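Local coordinates for protein exoglucanase A (Cellulomonas fimi, PDB 7CBD) that hydrolyses 1,4-beta-glucosidic linkages of cellulose with inversion of anomeric configuration, releasing cellobiose from non-reducing chain ends through the family 6 catalytic domain described here, at residues Ile142-Glu147 with Pro185-Tyr190; Ala177-His182 with Lys217-Gly222; Leu239-Leu244 with Asn323-Arg328. All coordinates share one frame; numbering follows the deposited sequence. Where two conformers were deposited one is given.

Contact 1 (Ile142-Glu147 with Pro185-Tyr190); sequences IAATIE and PNVYNY
Ile142 O is met by three groups of the neighbouring strand: the backbone N of Tyr188 donates to it over 2.8 Å, the CA-H of Val187 approaches with CA 3.4 Å from that oxygen, and the Tyr188 ring presents its edge to it. An N-H and a CA-H likewise converge on Tyr188 O, from Ala144 N (2.8 Å) and Ala143 CA. Ile142 and Ala144 bond through both N and O to the residues flanking Val187 and Asn189, and Ile146 N donates to Tyr190 O, the alternation of parallel strands. Their axes approach to 4.7 Å at 27°, as expected in the twisted, largely parallel sheet at the core of a family 6 domain. Ile142, Ala144, Val187 and Asn189 lie on one face, where helix 161-182, which links the two strands, packs on Ile146 and Asn189. Chi1 of Ile142, -58°, sets CG1 beside the backbone N, and this branch carries CD1 to 4.2 Å from Val187 CG2. Asn189 OD1 lies 3.8 Å from Ile146 CD1, while its ND2 donates to Ser225 O. On the other face, with Ala143 and Thr145, Tyr188 OH bonds with Val6 N and Tyr190 OH with Asp359 OD2. Alternate backbone groups of 142-146 are thus paired with strand 187-192, and Ala143 and Thr145 with strand 87-93, but Asn189 OD1 is buried without a polar partner, which probably carries some desolvation cost.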
loop_
_atom_site.group_PDB
_atom_site.type_symbol
_atom_site.label_atom_id
_atom_site.label_comp_id
_atom_site.label_asym_id
_atom_site.label_seq_id
_atom_site.Cartn_x
_atom_site.Cartn_y
_atom_site.Cartn_z
ATOM N N ILE A 142 -2.616 14.447 -9.535
ATOM C CA ILE A 142 -2.475 12.996 -9.539
ATOM C C ILE A 142 -1.305 12.644 -8.633
ATOM O O ILE A 142 -0.181 13.116 -8.850
ATOM C CB ILE A 142 -2.276 12.440 -10.961
ATOM C CG1 ILE A 142 -3.465 12.835 -11.864
ATOM C CG2 ILE A 142 -2.079 10.930 -10.900
ATOM C CD1 ILE A 142 -3.210 14.041 -12.744
ATOM N N ALA A 143 -1.569 11.850 -7.601
ATOM C CA ALA A 143 -0.511 11.297 -6.766
ATOM C C ALA A 143 -0.244 9.895 -7.286
ATOM O O ALA A 143 -1.081 9.003 -7.132
ATOM C CB ALA A 143 -0.918 11.268 -5.296
ATOM N N ALA A 144 0.892 9.719 -7.939
ATOM C CA ALA A 144 1.256 8.450 -8.551
ATOM C C ALA A 144 2.133 7.683 -7.568
ATOM O O ALA A 144 3.254 8.113 -7.260
ATOM C CB ALA A 144 2.001 8.711 -9.857
ATOM N N THR A 145 1.607 6.572 -7.045
ATOM C CA THR A 145 2.430 5.657 -6.265
ATOM C C THR A 145 3.258 4.828 -7.242
ATOM O O THR A 145 2.699 4.115 -8.082
ATOM C CB THR A 145 1.550 4.760 -5.394
ATOM O OG1 THR A 145 1.005 5.521 -4.311
ATOM C CG2 THR A 145 2.367 3.603 -4.813
ATOM N N ILE A 146 4.583 4.932 -7.149
ATOM C CA ILE A 146 5.487 4.404 -8.171
ATOM C C ILE A 146 5.986 3.024 -7.744
ATOM O O ILE A 146 6.875 2.899 -6.893
ATOM C CB ILE A 146 6.660 5.349 -8.451
ATOM C CG1 ILE A 146 6.191 6.773 -8.761
ATOM C CG2 ILE A 146 7.505 4.800 -9.599
ATOM C CD1 ILE A 146 5.298 6.888 -9.967
ATOM N N GLU A 147 5.423 1.991 -8.366
ATOM C CA GLU A 147 5.914 0.614 -8.403
ATOM C C GLU A 147 6.142 -0.004 -7.028
ATOM O O GLU A 147 7.287 -0.218 -6.603
ATOM C CB GLU A 147 7.128 0.491 -9.326
ATOM C CG GLU A 147 6.810 0.813 -10.783
ATOM C CD GLU A 147 5.988 -0.255 -11.501
ATOM O OE1 GLU A 147 5.817 -1.376 -10.967
ATOM O OE2 GLU A 147 5.506 0.023 -12.622
ATOM N N PRO A 185 3.104 18.669 -14.804
ATOM C CA PRO A 185 3.243 19.473 -13.576
ATOM C C PRO A 185 2.250 19.141 -12.481
ATOM O O PRO A 185 2.524 19.454 -11.316
ATOM C CB PRO A 185 3.062 20.915 -14.069
ATOM C CG PRO A 185 2.305 20.771 -15.343
ATOM C CD PRO A 185 2.813 19.513 -15.974
ATOM N N ASN A 186 1.099 18.557 -12.806
ATOM C CA ASN A 186 0.117 18.200 -11.795
ATOM C C ASN A 186 0.228 16.749 -11.349
ATOM O O ASN A 186 -0.680 16.249 -10.675
ATOM C CB ASN A 186 -1.308 18.533 -12.262
ATOM C CG ASN A 186 -1.651 17.901 -13.601
ATOM O OD1 ASN A 186 -0.780 17.685 -14.451
ATOM N ND2 ASN A 186 -2.929 17.611 -13.800
ATOM N N VAL A 187 1.309 16.059 -11.711
ATOM C CA VAL A 187 1.580 14.709 -11.230
ATOM C C VAL A 187 2.642 14.788 -10.143
ATOM O O VAL A 187 3.651 15.493 -10.296
ATOM C CB VAL A 187 2.016 13.772 -12.371
ATOM C CG1 VAL A 187 2.366 12.385 -11.827
ATOM C CG2 VAL A 187 0.917 13.658 -13.410
ATOM N N TYR A 188 2.403 14.064 -9.045
ATOM C CA TYR A 188 3.252 14.043 -7.859
ATOM C C TYR A 188 3.664 12.597 -7.641
ATOM O O TYR A 188 2.808 11.728 -7.468
ATOM C CB TYR A 188 2.463 14.574 -6.650
ATOM C CG TYR A 188 2.099 16.036 -6.844
ATOM C CD1 TYR A 188 2.869 17.036 -6.265
ATOM C CD2 TYR A 188 1.027 16.419 -7.655
ATOM C CE1 TYR A 188 2.581 18.380 -6.473
ATOM C CE2 TYR A 188 0.724 17.765 -7.873
ATOM C CZ TYR A 188 1.513 18.741 -7.279
ATOM O OH TYR A 188 1.249 20.082 -7.484
ATOM N N ASN A 189 4.967 12.332 -7.682
ATOM C CA ASN A 189 5.488 10.971 -7.680
ATOM C C ASN A 189 5.880 10.568 -6.268
ATOM O O ASN A 189 6.769 11.187 -5.665
ATOM C CB ASN A 189 6.707 10.871 -8.590
ATOM C CG ASN A 189 6.355 11.034 -10.040
ATOM O OD1 ASN A 189 5.266 10.667 -10.471
ATOM N ND2 ASN A 189 7.273 11.597 -10.809
ATOM N N TYR A 190 5.242 9.514 -5.761
ATOM C CA TYR A 190 5.546 8.953 -4.450
ATOM C C TYR A 190 6.157 7.574 -4.661
ATOM O O TYR A 190 5.465 6.636 -5.074
ATOM C CB TYR A 190 4.290 8.885 -3.587
ATOM C CG TYR A 190 3.870 10.243 -3.062
ATOM C CD1 TYR A 190 4.312 10.693 -1.823
ATOM C CD2 TYR A 190 3.044 11.086 -3.810
ATOM C CE1 TYR A 190 3.942 11.948 -1.333
ATOM C CE2 TYR A 190 2.671 12.344 -3.333
ATOM C CZ TYR A 190 3.122 12.760 -2.091
ATOM O OH TYR A 190 2.752 13.996 -1.607
#

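Contact 2 (Ala177-His182 with Lys217-Gly222); sequences ALDKLH and KSTTAG
Asp179, near the C-terminal end of helix 161-182, holds the turn after helix 202-218, so the contact joins that helix to the turn on the outside of the distorted beta/alpha barrel of family 6. Its OD1 accepts from Thr220 N at 2.9 Å with an N-H...O angle of 162°. The amide comes to the syn side of the oxygen but stands 30° out of the carboxylate plane. Water 1 donates to the same Asp179 OD1 over 2.7 Å and accepts from Ala221 N at 3.0 Å, so two consecutive amides of the turn are bound to one carboxylate oxygen, one directly and one through solvent. Thr219 CB lies 3.2 Å from Asp179 OD1. The CG2 methyl of Thr219 crosses Leu178 and rests 3.9 Å from its CD1. His182, CG anti to the backbone N (chi1 176°), sets its ring beside the Ala221 methyl, with His182 CD2 only 3.4 Å from Ala221 CB. One step further out, the Thr219 hydroxyl, placed between the backbone N and the carbonyl carbon, hydrogen-bonds with Ala216 O and Ser225 OG. A salt bridge from Lys175 probably keeps the Asp179 carboxylate charged and fixes its rotation. It ties the acid and the carbonyl of Ser218 to one ammonium group, Lys175 NZ being bound to both Asp179 OD2 and Ser218 O.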
loop_
_atom_site.group_PDB
_atom_site.type_symbol
_atom_site.label_atom_id
_atom_site.label_comp_id
_atom_site.label_asym_id
_atom_site.label_seq_id
_atom_site.Cartn_x
_atom_site.Cartn_y
_atom_site.Cartn_z
ATOM N N ALA A 177 9.500 5.898 -15.766
ATOM C CA ALA A 177 8.246 6.326 -15.161
ATOM C C ALA A 177 8.398 7.705 -14.541
ATOM O O ALA A 177 7.580 8.602 -14.782
ATOM C CB ALA A 177 7.803 5.305 -14.115
ATOM N N LEU A 178 9.461 7.895 -13.753
ATOM C CA LEU A 178 9.687 9.182 -13.101
ATOM C C LEU A 178 9.907 10.295 -14.119
ATOM O O LEU A 178 9.354 11.393 -13.972
ATOM C CB LEU A 178 10.877 9.086 -12.149
ATOM C CG LEU A 178 10.674 8.246 -10.885
ATOM C CD1 LEU A 178 11.987 8.147 -10.145
ATOM C CD2 LEU A 178 9.615 8.846 -9.983
ATOM N N ASP A 179 10.704 10.035 -15.160
ATOM C CA ASP A 179 10.965 11.063 -16.165
ATOM C C ASP A 179 9.674 11.485 -16.855
ATOM O O ASP A 179 9.400 12.683 -17.018
ATOM C CB ASP A 179 11.961 10.552 -17.214
ATOM C CG ASP A 179 13.411 10.549 -16.733
ATOM O OD1 ASP A 179 13.744 11.227 -15.731
ATOM O OD2 ASP A 179 14.234 9.870 -17.388
ATOM N N LYS A 180 8.864 10.508 -17.276
ATOM C CA LYS A 180 7.646 10.823 -18.015
ATOM C C LYS A 180 6.610 11.494 -17.126
ATOM O O LYS A 180 5.928 12.430 -17.555
ATOM C CB LYS A 180 7.070 9.554 -18.640
ATOM C CG LYS A 180 7.939 8.995 -19.753
ATOM C CD LYS A 180 7.766 9.783 -21.034
ATOM C CE LYS A 180 6.389 9.524 -21.638
ATOM N NZ LYS A 180 6.265 9.997 -23.050
ATOM N N LEU A 181 6.465 11.020 -15.888
ATOM C CA LEU A 181 5.426 11.542 -15.013
ATOM C C LEU A 181 5.822 12.880 -14.406
ATOM O O LEU A 181 4.980 13.777 -14.271
ATOM C CB LEU A 181 5.099 10.526 -13.922
ATOM C CG LEU A 181 4.426 9.252 -14.426
ATOM C CD1 LEU A 181 4.245 8.259 -13.303
ATOM C CD2 LEU A 181 3.096 9.557 -15.051
ATOM N N HIS A 182 7.090 13.033 -14.012
ATOM C CA HIS A 182 7.492 14.312 -13.439
ATOM C C HIS A 182 7.393 15.456 -14.447
ATOM O O HIS A 182 7.235 16.616 -14.049
ATOM C CB HIS A 182 8.894 14.239 -12.842
ATOM C CG HIS A 182 9.376 15.558 -12.341
ATOM N ND1 HIS A 182 8.782 16.205 -11.280
ATOM C CD2 HIS A 182 10.341 16.388 -12.798
ATOM C CE1 HIS A 182 9.383 17.366 -11.084
ATOM N NE2 HIS A 182 10.332 17.500 -11.992
ATOM N N LYS A 217 19.173 10.447 -9.019
ATOM C CA LYS A 217 20.229 11.096 -9.784
ATOM C C LYS A 217 20.278 10.624 -11.235
ATOM O O LYS A 217 20.838 11.331 -12.081
ATOM C CB LYS A 217 21.576 10.925 -9.080
ATOM C CG LYS A 217 21.679 11.759 -7.811
ATOM C CD LYS A 217 23.006 11.575 -7.095
ATOM C CE LYS A 217 23.072 10.242 -6.388
ATOM N NZ LYS A 217 24.228 10.196 -5.456
ATOM N N SER A 218 19.691 9.461 -11.545
ATOM C CA SER A 218 19.628 8.971 -12.919
ATOM C C SER A 218 18.521 9.626 -13.738
ATOM O O SER A 218 18.534 9.512 -14.966
ATOM C CB SER A 218 19.428 7.451 -12.946
ATOM O OG SER A 218 18.071 7.104 -12.674
ATOM N N THR A 219 17.563 10.289 -13.098
ATOM C CA THR A 219 16.475 10.916 -13.835
ATOM C C THR A 219 16.936 12.248 -14.428
ATOM O O THR A 219 17.948 12.823 -14.020
ATOM C CB THR A 219 15.253 11.133 -12.931
ATOM O OG1 THR A 219 15.549 12.145 -11.959
ATOM C CG2 THR A 219 14.836 9.837 -12.230
ATOM N N THR A 220 16.181 12.756 -15.405
ATOM C CA THR A 220 16.594 14.024 -16.004
ATOM C C THR A 220 16.447 15.192 -15.034
ATOM O O THR A 220 17.235 16.143 -15.090
ATOM C CB THR A 220 15.848 14.305 -17.311
ATOM O OG1 THR A 220 14.445 14.370 -17.052
ATOM C CG2 THR A 220 16.124 13.222 -18.339
ATOM N N ALA A 221 15.455 15.155 -14.145
ATOM C CA ALA A 221 15.270 16.250 -13.199
ATOM C C ALA A 221 15.963 16.020 -11.858
ATOM O O ALA A 221 15.879 16.878 -10.971
ATOM C CB ALA A 221 13.781 16.534 -12.993
ATOM N N GLY A 222 16.637 14.888 -11.680
ATOM C CA GLY A 222 17.331 14.650 -10.425
ATOM C C GLY A 222 16.360 14.467 -9.275
ATOM O O GLY A 222 15.302 13.840 -9.408
HETATM O O HOH W 1 12.988 13.506 -14.434
#

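Contact 3 (Leu239-Leu244 with Asn323-Arg328); sequences LEEPLL and NRVDRR
A carboxylate bridging two consecutive backbone amides joins two loops away from the catalytic residues: Glu241, in the loop after strand 228-231, accepts from Val325 and Asp326, in the loop that follows helix 316-323. Val325 N donates to the syn lone pair of Glu241 OE1 at 2.8 Å and 176°, almost straight. Asp326 N reaches Glu241 OE2 at 3.2 Å, again from the syn side. The Glu241 chain bends at chi2, -71°, which turns its carboxylate back onto the neighbouring loop. Water 2 donates to Glu241 OE1 (2.7 Å) and to Asn323 O (2.8 Å), and accepts from Leu244 N. Apolar groups pack beside this polar centre: Val325 CG2 lies 3.3 Å from Glu241 OE1, Val325 CG1 meets Pro242 CD at 3.8 Å, and Leu244 puts CD2 across Asn323 CB and CD1 near Arg324 CA. Beyond the amides, Asp326 forms an Asx turn through OD1 with Arg328 N, and Arg328 grips both its carboxylate oxygens side-on, its NH2 lying 2.8 Å from Asp326 OD2. Two amides and a water thus satisfy the buried Glu241 carboxylate, an arrangement that would probably favour its ionised form, while the Asp326 carboxylate has its own salt-bridge partner in Arg328.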
loop_
_atom_site.group_PDB
_atom_site.type_symbol
_atom_site.label_atom_id
_atom_site.label_comp_id
_atom_site.label_asym_id
_atom_site.label_seq_id
_atom_site.Cartn_x
_atom_site.Cartn_y
_atom_site.Cartn_z
ATOM N N LEU A 239 0.181 1.211 12.031
ATOM C CA LEU A 239 0.598 2.603 12.083
ATOM C C LEU A 239 1.435 2.860 13.330
ATOM O O LEU A 239 2.523 3.443 13.260
ATOM C CB LEU A 239 -0.646 3.492 12.055
ATOM C CG LEU A 239 -0.401 4.991 11.938
ATOM C CD1 LEU A 239 0.309 5.320 10.618
ATOM C CD2 LEU A 239 -1.705 5.751 12.060
ATOM N N GLU A 240 0.932 2.430 14.486
ATOM C CA GLU A 240 1.642 2.519 15.752
ATOM C C GLU A 240 1.406 1.242 16.542
ATOM O O GLU A 240 0.339 0.624 16.451
ATOM C CB GLU A 240 1.162 3.702 16.608
ATOM C CG GLU A 240 1.632 5.053 16.109
ATOM C CD GLU A 240 1.540 6.133 17.166
ATOM O OE1 GLU A 240 0.409 6.528 17.503
ATOM O OE2 GLU A 240 2.600 6.584 17.657
ATOM N N GLU A 241 2.422 0.846 17.312
ATOM C CA GLU A 241 2.254 -0.186 18.324
ATOM C C GLU A 241 2.052 0.520 19.658
ATOM O O GLU A 241 3.031 0.954 20.280
ATOM C CB GLU A 241 3.478 -1.103 18.375
ATOM C CG GLU A 241 3.502 -2.160 17.273
ATOM C CD GLU A 241 2.457 -3.253 17.461
ATOM O OE1 GLU A 241 1.718 -3.232 18.472
ATOM O OE2 GLU A 241 2.371 -4.142 16.590
ATOM N N PRO A 242 0.814 0.667 20.137
ATOM C CA PRO A 242 0.572 1.539 21.300
ATOM C C PRO A 242 1.167 1.021 22.596
ATOM O O PRO A 242 1.551 1.820 23.460
ATOM C CB PRO A 242 -0.959 1.593 21.380
ATOM C CG PRO A 242 -1.409 0.318 20.714
ATOM C CD PRO A 242 -0.432 0.100 19.594
ATOM N N LEU A 243 1.230 -0.295 22.769
ATOM C CA LEU A 243 1.767 -0.876 23.988
ATOM C C LEU A 243 3.266 -1.100 23.888
ATOM O O LEU A 243 3.975 -0.977 24.891
ATOM C CB LEU A 243 1.032 -2.182 24.315
ATOM C CG LEU A 243 -0.497 -2.071 24.406
ATOM C CD1 LEU A 243 -1.118 -3.429 24.723
ATOM C CD2 LEU A 243 -0.925 -1.031 25.441
ATOM N N LEU A 244 3.768 -1.369 22.689
ATOM C CA LEU A 244 5.197 -1.558 22.457
ATOM C C LEU A 244 5.793 -0.292 21.845
ATOM O O LEU A 244 6.303 -0.288 20.722
ATOM C CB LEU A 244 5.419 -2.776 21.563
ATOM C CG LEU A 244 4.879 -4.110 22.087
ATOM C CD1 LEU A 244 5.062 -5.215 21.057
ATOM C CD2 LEU A 244 5.560 -4.479 23.400
ATOM N N ASN A 323 1.471 -8.285 23.667
ATOM C CA ASN A 323 1.292 -6.843 23.629
ATOM C C ASN A 323 1.318 -6.233 22.235
ATOM O O ASN A 323 0.946 -5.061 22.094
ATOM C CB ASN A 323 2.324 -6.154 24.532
ATOM C CG ASN A 323 2.082 -6.443 25.997
ATOM O OD1 ASN A 323 0.955 -6.328 26.478
ATOM N ND2 ASN A 323 3.130 -6.830 26.713
ATOM N N ARG A 324 1.729 -6.976 21.208
ATOM C CA ARG A 324 1.719 -6.447 19.854
ATOM C C ARG A 324 0.306 -6.445 19.287
ATOM O O ARG A 324 -0.463 -7.387 19.499
ATOM C CB ARG A 324 2.638 -7.272 18.950
ATOM C CG ARG A 324 2.314 -8.766 18.798
ATOM C CD ARG A 324 3.401 -9.387 17.946
ATOM N NE ARG A 324 3.576 -10.837 18.012
ATOM C CZ ARG A 324 3.058 -11.704 17.147
ATOM N NH1 ARG A 324 2.235 -11.296 16.192
ATOM N NH2 ARG A 324 3.346 -12.992 17.258
ATOM N N VAL A 325 -0.034 -5.375 18.564
ATOM C CA VAL A 325 -1.320 -5.354 17.881
ATOM C C VAL A 325 -1.244 -6.096 16.555
ATOM O O VAL A 325 -2.240 -6.682 16.119
ATOM C CB VAL A 325 -1.922 -3.940 17.743
ATOM C CG1 VAL A 325 -2.028 -3.269 19.110
ATOM C CG2 VAL A 325 -1.118 -3.086 16.775
ATOM N N ASP A 326 -0.088 -6.085 15.886
ATOM C CA ASP A 326 0.083 -6.892 14.682
ATOM C C ASP A 326 0.011 -8.354 15.095
ATOM O O ASP A 326 0.892 -8.839 15.813
ATOM C CB ASP A 326 1.440 -6.574 14.060
ATOM C CG ASP A 326 1.622 -7.198 12.684
ATOM O OD1 ASP A 326 1.011 -8.249 12.391
ATOM O OD2 ASP A 326 2.404 -6.635 11.894
ATOM N N ARG A 327 -1.040 -9.054 14.662
ATOM C CA ARG A 327 -1.274 -10.434 15.077
ATOM C C ARG A 327 -0.770 -11.455 14.062
ATOM O O ARG A 327 -1.087 -12.639 14.183
ATOM C CB ARG A 327 -2.764 -10.673 15.378
ATOM C CG ARG A 327 -3.400 -9.710 16.382
ATOM C CD ARG A 327 -2.608 -9.587 17.676
ATOM N NE ARG A 327 -2.395 -10.879 18.317
ATOM C CZ ARG A 327 -1.580 -11.084 19.348
ATOM N NH1 ARG A 327 -1.440 -12.304 19.842
ATOM N NH2 ARG A 327 -0.894 -10.078 19.882
ATOM N N ARG A 328 0.003 -11.033 13.069
ATOM C CA ARG A 328 0.500 -11.973 12.077
ATOM C C ARG A 328 1.449 -12.992 12.701
ATOM O O ARG A 328 2.019 -12.790 13.776
ATOM C CB ARG A 328 1.244 -11.226 10.977
ATOM C CG ARG A 328 0.331 -10.506 10.013
ATOM C CD ARG A 328 1.128 -9.851 8.918
ATOM N NE ARG A 328 1.817 -8.673 9.414
ATOM C CZ ARG A 328 2.483 -7.822 8.642
ATOM N NH1 ARG A 328 2.604 -8.051 7.341
ATOM N NH2 ARG A 328 3.048 -6.748 9.179
HETATM O O HOH W 2 1.340 -2.489 20.998
#

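How the contacts relate
Read from the N terminus, strand 141-146 opens contact 1, and helix 161-182 opens contact 2 before strand 187-192 closes the first. Helix 202-218 then leads to the turn that closes contact 2, so the two contacts cross rather than nest. Their centres are 12 Å apart, and they touch where Leu181 and His182 pack on Val187 and Asn189; together they tie two adjacent sheet strands to the helices outside them. Contact 3 follows in series, closing a 78-residue excursion between 239-244 and 323-328. It joins two loops on the opposite side of the chain's centre, its centre about 30 Å from that of contact 1 and about 37 Å from that of contact 2.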